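Local structure of UDP-N-acetylmuramate-alanine ligase MurC (Thermotoga maritima, 1J6U) at residues 415-420 and 424-429. The protein catalyses the ATP-dependent joining of L-alanine to UDP-N-acetylmuramate, a cytoplasmic step of peptidoglycan biosynthesis in cell wall formation. Residues are numbered along the deposited sequence; the frame is centred on the assembly and turned at random.
Sequences YFVEKL and EKVISV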
loop_
_atom_site.group_PDB
_atom_site.type_symbol
_atom_site.label_atom_id
_atom_site.label_comp_id
_atom_site.label_asym_id
_atom_site.label_seq_id
_atom_site.Cartn_x
_atom_site.Cartn_y
_atom_site.Cartn_z
ATOM N N TYR A 415 3.377 7.248 -26.902
ATOM C CA TYR A 415 4.344 6.358 -27.472
ATOM C C TYR A 415 4.171 5.012 -26.815
ATOM O O TYR A 415 3.668 4.913 -25.690
ATOM C CB TYR A 415 5.777 6.825 -27.187
ATOM C CG TYR A 415 6.033 8.198 -27.666
ATOM C CD1 TYR A 415 5.777 9.284 -26.846
ATOM C CD2 TYR A 415 6.402 8.432 -28.986
ATOM C CE1 TYR A 415 5.869 10.580 -27.333
ATOM C CE2 TYR A 415 6.490 9.717 -29.483
ATOM C CZ TYR A 415 6.215 10.791 -28.649
ATOM O OH TYR A 415 6.222 12.070 -29.137
ATOM N N PHE A 416 4.593 3.979 -27.536
ATOM C CA PHE A 416 4.567 2.647 -27.025
ATOM C C PHE A 416 5.999 2.160 -27.058
ATOM O O PHE A 416 6.675 2.320 -28.040
ATOM C CB PHE A 416 3.708 1.727 -27.887
ATOM C CG PHE A 416 3.728 0.321 -27.402
ATOM C CD1 PHE A 416 2.989 -0.046 -26.271
ATOM C CD2 PHE A 416 4.624 -0.594 -27.946
ATOM C CE1 PHE A 416 3.157 -1.308 -25.679
ATOM C CE2 PHE A 416 4.803 -1.857 -27.367
ATOM C CZ PHE A 416 4.073 -2.217 -26.228
ATOM N N VAL A 417 6.467 1.578 -25.977
ATOM C CA VAL A 417 7.810 1.055 -25.934
ATOM C C VAL A 417 7.651 -0.294 -25.309
ATOM O O VAL A 417 7.341 -0.382 -24.128
ATOM C CB VAL A 417 8.677 1.885 -25.041
ATOM C CG1 VAL A 417 10.043 1.240 -24.906
ATOM C CG2 VAL A 417 8.772 3.271 -25.611
ATOM N N GLU A 418 7.899 -1.353 -26.060
ATOM C CA GLU A 418 7.670 -2.665 -25.500
ATOM C C GLU A 418 8.687 -3.301 -24.581
ATOM O O GLU A 418 8.301 -4.045 -23.702
ATOM C CB GLU A 418 7.310 -3.659 -26.600
ATOM C CG GLU A 418 8.473 -4.339 -27.227
ATOM C CD GLU A 418 8.066 -5.664 -27.802
ATOM O OE1 GLU A 418 7.517 -6.489 -27.031
ATOM O OE2 GLU A 418 8.290 -5.873 -29.016
ATOM N N LYS A 419 9.969 -3.051 -24.774
ATOM C CA LYS A 419 10.959 -3.653 -23.897
ATOM C C LYS A 419 11.221 -2.779 -22.663
ATOM O O LYS A 419 11.632 -1.633 -22.786
ATOM C CB LYS A 419 12.250 -3.911 -24.673
ATOM C CG LYS A 419 12.283 -5.255 -25.416
ATOM C CD LYS A 419 10.893 -5.818 -25.670
ATOM C CE LYS A 419 10.956 -7.346 -25.841
ATOM N NZ LYS A 419 9.645 -8.042 -25.581
ATOM N N LEU A 420 10.979 -3.333 -21.475
ATOM C CA LEU A 420 11.142 -2.603 -20.227
ATOM C C LEU A 420 12.469 -1.851 -20.042
ATOM O O LEU A 420 12.473 -0.716 -19.564
ATOM C CB LEU A 420 10.904 -3.558 -19.052
ATOM C CG LEU A 420 10.345 -3.128 -17.674
ATOM C CD1 LEU A 420 11.488 -2.854 -16.689
ATOM C CD2 LEU A 420 9.379 -1.912 -17.832
ATOM N N GLU A 424 13.631 3.884 -19.518
ATOM C CA GLU A 424 14.402 5.029 -19.058
ATOM C C GLU A 424 15.170 5.720 -20.152
ATOM O O GLU A 424 15.491 6.892 -20.019
ATOM C CB GLU A 424 15.461 4.632 -18.043
ATOM C CG GLU A 424 15.159 3.416 -17.260
ATOM C CD GLU A 424 15.759 2.171 -17.858
ATOM O OE1 GLU A 424 16.954 2.240 -18.282
ATOM O OE2 GLU A 424 15.026 1.138 -17.866
ATOM N N LYS A 425 15.506 4.982 -21.202
ATOM C CA LYS A 425 16.334 5.514 -22.284
ATOM C C LYS A 425 15.604 6.393 -23.275
ATOM O O LYS A 425 16.145 7.332 -23.828
ATOM C CB LYS A 425 16.988 4.355 -23.060
ATOM C CG LYS A 425 17.440 3.174 -22.231
ATOM C CD LYS A 425 18.931 2.973 -22.405
ATOM C CE LYS A 425 19.462 1.808 -21.572
ATOM N NZ LYS A 425 18.879 0.536 -22.063
ATOM N N VAL A 426 14.365 6.038 -23.493
ATOM C CA VAL A 426 13.503 6.693 -24.437
ATOM C C VAL A 426 13.105 8.102 -24.055
ATOM O O VAL A 426 12.792 8.942 -24.910
ATOM C CB VAL A 426 12.256 5.802 -24.580
ATOM C CG1 VAL A 426 11.052 6.614 -24.882
ATOM C CG2 VAL A 426 12.517 4.725 -25.626
ATOM N N ILE A 427 13.124 8.354 -22.755
ATOM C CA ILE A 427 12.677 9.621 -22.219
ATOM C C ILE A 427 13.599 10.828 -22.418
ATOM O O ILE A 427 14.821 10.762 -22.231
ATOM C CB ILE A 427 12.319 9.419 -20.725
ATOM C CG1 ILE A 427 11.241 8.338 -20.614
ATOM C CG2 ILE A 427 11.780 10.674 -20.124
ATOM C CD1 ILE A 427 11.275 7.617 -19.302
ATOM N N SER A 428 12.982 11.925 -22.843
ATOM C CA SER A 428 13.670 13.187 -23.062
ATOM C C SER A 428 13.640 13.939 -21.725
ATOM O O SER A 428 12.564 14.285 -21.239
ATOM C CB SER A 428 12.908 13.991 -24.103
ATOM O OG SER A 428 13.516 15.243 -24.331
ATOM N N VAL A 429 14.793 14.176 -21.112
ATOM C CA VAL A 429 14.790 14.903 -19.860
ATOM C C VAL A 429 14.658 16.392 -20.082
ATOM O O VAL A 429 15.550 17.019 -20.585
ATOM C CB VAL A 429 16.038 14.663 -19.063
ATOM C CG1 VAL A 429 16.004 15.511 -17.791
ATOM C CG2 VAL A 429 16.126 13.203 -18.689
#
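Val417 meets Val426 through one branch: with CG1 anti to its own backbone N (chi1 175°), CG2 is the methyl sent across to the other segment. There it rests against both methyls of Val426, 4.0 Å from Val426 CG2 and 4.1 Å from Val426 CG1, so the two side chains touch tip to tip, one methyl facing a pair. The backbones stay well apart, the CA atoms of Val417 and Val426 lying 8.2 Å from each other. The patch is small and lies toward the surface, and Val417 also touches Glu422 in the turn between the segments.

Nearer that turn the contact becomes polar. Glu424 has CG anti to its carbonyl carbon, and the chain then bends at chi2 (94°), which brings OE2 within 3.6 Å of the Leu420 carbonyl O. Two oxygens at this distance do not bond; what holds the carboxylate is the salt bridge from OE2 to Arg449 on helix 443-457. That positive charge probably offsets the nearby carbonyl. Leu420 packs on Ser446 and Arg449 of the same helix, while Arg453, one turn further on, takes the carbonyl oxygens of Glu424 and Ile427.

The backbone of Val417 is hydrogen-bonded to Val384 on strand 381-384, the neighbour of strand 414-416, which is outermost on its side of the C-terminal domain's mixed sheet. From there the chain turns through 418-422 into the short, weakly bonded helix at about 423-426 and on to the inner strand 433-438: a beta-alpha-beta crossover joining two parallel strands of the sheet in the Rossmann-like C-terminal domain of Mur ligases.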